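Local coordinates for protein integral membrane indolylacetylinositol arabinosyltransferase EmbB (Mycolicibacterium smegmatis MC2 155, PDB 7BVC) that probably transfers arabinose from a lipid-linked donor during polymerization of the arabinan of mycobacterial cell-wall arabinogalactan, and is bound here by the drug ethambutol, at residues B[1023-1035]-B[1045-1057]. Residues are numbered along the deposited sequence; the frame is centred on the assembly and turned at random.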
loop_
_atom_site.group_PDB
_atom_site.type_symbol
_atom_site.label_atom_id
_atom_site.label_comp_id
_atom_site.label_asym_id
_atom_site.label_seq_id
_atom_site.Cartn_x
_atom_site.Cartn_y
_atom_site.Cartn_z
ATOM N N ILE B 1023 11.439 -15.815 -23.051
ATOM C CA ILE B 1023 12.212 -16.656 -23.955
ATOM C C ILE B 1023 12.634 -17.956 -23.284
ATOM O O ILE B 1023 12.522 -19.034 -23.876
ATOM C CB ILE B 1023 13.433 -15.869 -24.467
ATOM C CG1 ILE B 1023 12.985 -14.633 -25.249
ATOM C CG2 ILE B 1023 14.322 -16.761 -25.301
ATOM C CD1 ILE B 1023 14.083 -13.618 -25.464
ATOM N N THR B 1024 13.122 -17.876 -22.046
ATOM C CA THR B 1024 13.659 -19.038 -21.357
ATOM C C THR B 1024 12.584 -20.007 -20.887
ATOM O O THR B 1024 12.907 -21.162 -20.591
ATOM C CB THR B 1024 14.508 -18.595 -20.166
ATOM O OG1 THR B 1024 13.668 -17.979 -19.182
ATOM C CG2 THR B 1024 15.565 -17.601 -20.613
ATOM N N ASP B 1025 11.325 -19.575 -20.808
ATOM C CA ASP B 1025 10.247 -20.512 -20.520
ATOM C C ASP B 1025 9.783 -21.238 -21.772
ATOM O O ASP B 1025 9.261 -22.354 -21.680
ATOM C CB ASP B 1025 9.070 -19.790 -19.864
ATOM C CG ASP B 1025 9.451 -19.116 -18.561
ATOM O OD1 ASP B 1025 10.479 -19.503 -17.965
ATOM O OD2 ASP B 1025 8.712 -18.210 -18.122
ATOM N N LEU B 1026 9.960 -20.622 -22.942
ATOM C CA LEU B 1026 9.619 -21.282 -24.196
ATOM C C LEU B 1026 10.737 -22.187 -24.688
ATOM O O LEU B 1026 10.465 -23.180 -25.373
ATOM C CB LEU B 1026 9.296 -20.246 -25.272
ATOM C CG LEU B 1026 7.897 -19.636 -25.314
ATOM C CD1 LEU B 1026 7.847 -18.528 -26.348
ATOM C CD2 LEU B 1026 6.869 -20.701 -25.631
ATOM N N LEU B 1027 11.988 -21.868 -24.366
ATOM C CA LEU B 1027 13.125 -22.559 -24.958
ATOM C C LEU B 1027 13.835 -23.515 -24.009
ATOM O O LEU B 1027 14.382 -24.522 -24.467
ATOM C CB LEU B 1027 14.135 -21.535 -25.490
ATOM C CG LEU B 1027 15.344 -22.058 -26.263
ATOM C CD1 LEU B 1027 14.911 -23.020 -27.353
ATOM C CD2 LEU B 1027 16.135 -20.904 -26.850
ATOM N N LEU B 1028 13.838 -23.245 -22.705
ATOM C CA LEU B 1028 14.671 -23.983 -21.767
ATOM C C LEU B 1028 13.850 -24.432 -20.565
ATOM O O LEU B 1028 12.705 -24.015 -20.372
ATOM C CB LEU B 1028 15.860 -23.131 -21.304
ATOM C CG LEU B 1028 16.717 -22.506 -22.406
ATOM C CD1 LEU B 1028 17.535 -21.355 -21.857
ATOM C CD2 LEU B 1028 17.614 -23.544 -23.047
ATOM N N ARG B 1029 14.455 -25.301 -19.752
ATOM C CA ARG B 1029 13.857 -25.793 -18.516
ATOM C C ARG B 1029 14.822 -25.532 -17.369
ATOM O O ARG B 1029 16.008 -25.860 -17.471
ATOM C CB ARG B 1029 13.540 -27.287 -18.611
ATOM C CG ARG B 1029 12.322 -27.620 -19.451
ATOM C CD ARG B 1029 12.324 -29.084 -19.855
ATOM N NE ARG B 1029 11.024 -29.518 -20.357
ATOM C CZ ARG B 1029 10.829 -30.632 -21.055
ATOM N NH1 ARG B 1029 11.850 -31.429 -21.336
ATOM N NH2 ARG B 1029 9.612 -30.950 -21.472
ATOM N N ALA B 1030 14.319 -24.957 -16.282
ATOM C CA ALA B 1030 15.150 -24.534 -15.164
ATOM C C ALA B 1030 15.073 -25.527 -14.011
ATOM O O ALA B 1030 14.011 -26.079 -13.712
ATOM C CB ALA B 1030 14.737 -23.147 -14.672
ATOM N N SER B 1031 16.212 -25.737 -13.355
ATOM C CA SER B 1031 16.276 -26.643 -12.216
ATOM C C SER B 1031 17.192 -26.061 -11.150
ATOM O O SER B 1031 18.299 -25.612 -11.454
ATOM C CB SER B 1031 16.773 -28.030 -12.636
ATOM O OG SER B 1031 18.117 -27.976 -13.076
ATOM N N VAL B 1032 16.732 -26.089 -9.898
ATOM C CA VAL B 1032 17.495 -25.485 -8.805
ATOM C C VAL B 1032 18.693 -26.364 -8.452
ATOM O O VAL B 1032 18.671 -27.591 -8.591
ATOM C CB VAL B 1032 16.585 -25.261 -7.584
ATOM C CG1 VAL B 1032 17.344 -24.635 -6.423
ATOM C CG2 VAL B 1032 15.405 -24.396 -7.956
ATOM N N MET B 1033 19.761 -25.716 -7.985
ATOM C CA MET B 1033 20.940 -26.397 -7.472
ATOM C C MET B 1033 21.129 -26.054 -6.000
ATOM O O MET B 1033 20.576 -25.076 -5.491
ATOM C CB MET B 1033 22.202 -26.020 -8.260
ATOM C CG MET B 1033 22.099 -26.235 -9.757
ATOM S SD MET B 1033 23.639 -25.827 -10.593
ATOM C CE MET B 1033 24.703 -27.129 -9.984
ATOM N N SER B 1034 21.917 -26.878 -5.314
ATOM C CA SER B 1034 22.166 -26.705 -3.888
ATOM C C SER B 1034 23.392 -25.822 -3.687
ATOM O O SER B 1034 24.499 -26.180 -4.102
ATOM C CB SER B 1034 22.356 -28.055 -3.203
ATOM O OG SER B 1034 21.163 -28.820 -3.237
ATOM N N THR B 1035 23.193 -24.675 -3.040
ATOM C CA THR B 1035 24.239 -23.685 -2.832
ATOM C C THR B 1035 24.239 -23.233 -1.380
ATOM O O THR B 1035 23.181 -23.136 -0.751
ATOM C CB THR B 1035 24.045 -22.472 -3.749
ATOM O OG1 THR B 1035 22.677 -22.052 -3.698
ATOM C CG2 THR B 1035 24.409 -22.818 -5.180
ATOM N N TRP B 1045 21.637 -16.242 0.510
ATOM C CA TRP B 1045 22.357 -15.401 -0.436
ATOM C C TRP B 1045 21.603 -15.252 -1.750
ATOM O O TRP B 1045 21.759 -14.237 -2.438
ATOM C CB TRP B 1045 23.749 -15.975 -0.695
ATOM C CG TRP B 1045 23.737 -17.202 -1.547
ATOM C CD1 TRP B 1045 23.657 -18.493 -1.121
ATOM C CD2 TRP B 1045 23.806 -17.255 -2.977
ATOM N NE1 TRP B 1045 23.672 -19.348 -2.195
ATOM C CE2 TRP B 1045 23.762 -18.611 -3.347
ATOM C CE3 TRP B 1045 23.898 -16.286 -3.980
ATOM C CZ2 TRP B 1045 23.810 -19.024 -4.675
ATOM C CZ3 TRP B 1045 23.945 -16.696 -5.297
ATOM C CH2 TRP B 1045 23.901 -18.053 -5.634
ATOM N N GLY B 1046 20.793 -16.242 -2.112
ATOM C CA GLY B 1046 20.075 -16.237 -3.370
ATOM C C GLY B 1046 19.784 -17.643 -3.847
ATOM O O GLY B 1046 19.359 -18.493 -3.060
ATOM N N SER B 1047 20.018 -17.904 -5.131
ATOM C CA SER B 1047 19.788 -19.222 -5.703
ATOM C C SER B 1047 20.428 -19.283 -7.080
ATOM O O SER B 1047 20.431 -18.295 -7.818
ATOM C CB SER B 1047 18.291 -19.541 -5.803
ATOM O OG SER B 1047 17.644 -18.665 -6.707
ATOM N N LEU B 1048 20.970 -20.449 -7.412
ATOM C CA LEU B 1048 21.531 -20.715 -8.726
ATOM C C LEU B 1048 20.706 -21.795 -9.409
ATOM O O LEU B 1048 20.241 -22.740 -8.766
ATOM C CB LEU B 1048 22.997 -21.153 -8.633
ATOM C CG LEU B 1048 23.724 -21.386 -9.956
ATOM C CD1 LEU B 1048 23.902 -20.077 -10.699
ATOM C CD2 LEU B 1048 25.065 -22.053 -9.725
ATOM N N ARG B 1049 20.520 -21.646 -10.717
ATOM C CA ARG B 1049 19.685 -22.557 -11.483
ATOM C C ARG B 1049 20.419 -23.008 -12.735
ATOM O O ARG B 1049 21.354 -22.358 -13.207
ATOM C CB ARG B 1049 18.349 -21.910 -11.858
ATOM C CG ARG B 1049 17.436 -21.709 -10.669
ATOM C CD ARG B 1049 16.032 -21.334 -11.094
ATOM N NE ARG B 1049 15.077 -21.508 -10.004
ATOM C CZ ARG B 1049 14.991 -20.706 -8.948
ATOM N NH1 ARG B 1049 15.804 -19.665 -8.833
ATOM N NH2 ARG B 1049 14.090 -20.943 -8.005
ATOM N N LYS B 1050 19.977 -24.141 -13.266
ATOM C CA LYS B 1050 20.565 -24.758 -14.441
ATOM C C LYS B 1050 19.515 -24.835 -15.537
ATOM O O LYS B 1050 18.358 -25.180 -15.275
ATOM C CB LYS B 1050 21.090 -26.156 -14.117
ATOM C CG LYS B 1050 22.400 -26.511 -14.784
ATOM C CD LYS B 1050 22.846 -27.900 -14.369
ATOM C CE LYS B 1050 24.191 -28.252 -14.968
ATOM N NZ LYS B 1050 24.206 -28.016 -16.435
ATOM N N PHE B 1051 19.925 -24.508 -16.759
ATOM C CA PHE B 1051 19.044 -24.482 -17.919
ATOM C C PHE B 1051 19.353 -25.679 -18.803
ATOM O O PHE B 1051 20.489 -25.842 -19.259
ATOM C CB PHE B 1051 19.209 -23.182 -18.705
ATOM C CG PHE B 1051 18.385 -22.050 -18.178
ATOM C CD1 PHE B 1051 17.087 -22.262 -17.761
ATOM C CD2 PHE B 1051 18.911 -20.777 -18.089
ATOM C CE1 PHE B 1051 16.327 -21.223 -17.274
ATOM C CE2 PHE B 1051 18.155 -19.736 -17.602
ATOM C CZ PHE B 1051 16.863 -19.959 -17.195
ATOM N N ASP B 1052 18.344 -26.510 -19.043
ATOM C CA ASP B 1052 18.457 -27.658 -19.928
ATOM C C ASP B 1052 17.583 -27.443 -21.155
ATOM O O ASP B 1052 16.445 -26.975 -21.046
ATOM C CB ASP B 1052 18.051 -28.947 -19.211
ATOM C CG ASP B 1052 18.696 -29.079 -17.849
ATOM O OD1 ASP B 1052 18.023 -28.785 -16.839
ATOM O OD2 ASP B 1052 19.881 -29.472 -17.788
ATOM N N THR B 1053 18.126 -27.780 -22.320
ATOM C CA THR B 1053 17.404 -27.585 -23.566
ATOM C C THR B 1053 16.265 -28.589 -23.691
ATOM O O THR B 1053 16.332 -29.712 -23.183
ATOM C CB THR B 1053 18.347 -27.724 -24.758
ATOM O OG1 THR B 1053 18.944 -29.026 -24.747
ATOM C CG2 THR B 1053 19.441 -26.674 -24.694
ATOM N N VAL B 1054 15.207 -28.168 -24.376
ATOM C CA VAL B 1054 14.090 -29.057 -24.669
ATOM C C VAL B 1054 14.379 -29.917 -25.891
ATOM O O VAL B 1054 14.092 -31.115 -25.897
ATOM C CB VAL B 1054 12.802 -28.231 -24.851
ATOM C CG1 VAL B 1054 11.599 -29.140 -24.889
ATOM C CG2 VAL B 1054 12.669 -27.215 -23.735
ATOM N N VAL B 1055 14.944 -29.316 -26.935
ATOM C CA VAL B 1055 15.416 -30.031 -28.112
ATOM C C VAL B 1055 16.766 -29.448 -28.503
ATOM O O VAL B 1055 17.081 -28.298 -28.181
ATOM C CB VAL B 1055 14.419 -29.943 -29.286
ATOM C CG1 VAL B 1055 13.194 -30.795 -29.006
ATOM C CG2 VAL B 1055 14.017 -28.503 -29.523
ATOM N N GLU B 1056 17.567 -30.247 -29.201
ATOM C CA GLU B 1056 18.929 -29.850 -29.538
ATOM C C GLU B 1056 18.914 -29.048 -30.835
ATOM O O GLU B 1056 18.532 -29.570 -31.888
ATOM C CB GLU B 1056 19.821 -31.083 -29.662
ATOM C CG GLU B 1056 21.313 -30.796 -29.625
ATOM C CD GLU B 1056 21.870 -30.388 -30.969
ATOM O OE1 GLU B 1056 21.288 -30.784 -32.000
ATOM O OE2 GLU B 1056 22.897 -29.677 -30.995
ATOM N N ALA B 1057 19.335 -27.787 -30.765
ATOM C CA ALA B 1057 19.268 -26.900 -31.916
ATOM C C ALA B 1057 20.466 -25.964 -31.915
ATOM O O ALA B 1057 20.943 -25.543 -30.858
ATOM C CB ALA B 1057 17.965 -26.097 -31.918
#
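The carbonyl O of R1029 receives the amide N of D1052 at 2.9 Å in an almost straight bond (169° at the hydrogen), and F1051 CA lies 3.4 Å from R1029 O in a CA-H...O contact. D1052 O returns the link to R1029 N, S1031 and K1050 exchange a second pair of backbone bonds, and M1033 N adds a fifth to L1048 O. Together the five bonds join segments 1023-1035 and 1045-1057 as the two arms of an antiparallel beta hairpin.

On the face carrying L1028, A1030, V1032, R1049 and F1051, the F1051 ring gathers apolar contacts. With CG turned beside its own backbone N (chi1 -85°), the ring receives L1028 CD1 over one face, a CH-pi contact 4.2 Å from the centroid. A1030 CB meets F1051 CE1 obliquely at 3.6 Å, and CB of T1024, from the short preceding helix, approaches CZ. Farther along, V1032 CG2 lies 3.6 Å from R1049 NE, its side chain running beside the arginine, whose guanidinium is held by a salt bridge to D793.

The R1029 side chain, on the other face, reaches past the strand pair, and V1054 CG1 sits over the centre of its guanidinium. M1033 and L1048 run side by side with SD and CD2 4.1 Å apart, and T1035 CB comes in the plane of the W1045 indole at its NE1-CZ2 edge.

Strands 737-739 and 996-999 flank the hairpin in a mixed sheet of the EmbC C-terminal domain. Backbone bonds thus set the register in the middle of that sheet, while the salt bridge to D793 probably offsets the charge of R1049 and ties the hairpin to the neighbouring loop.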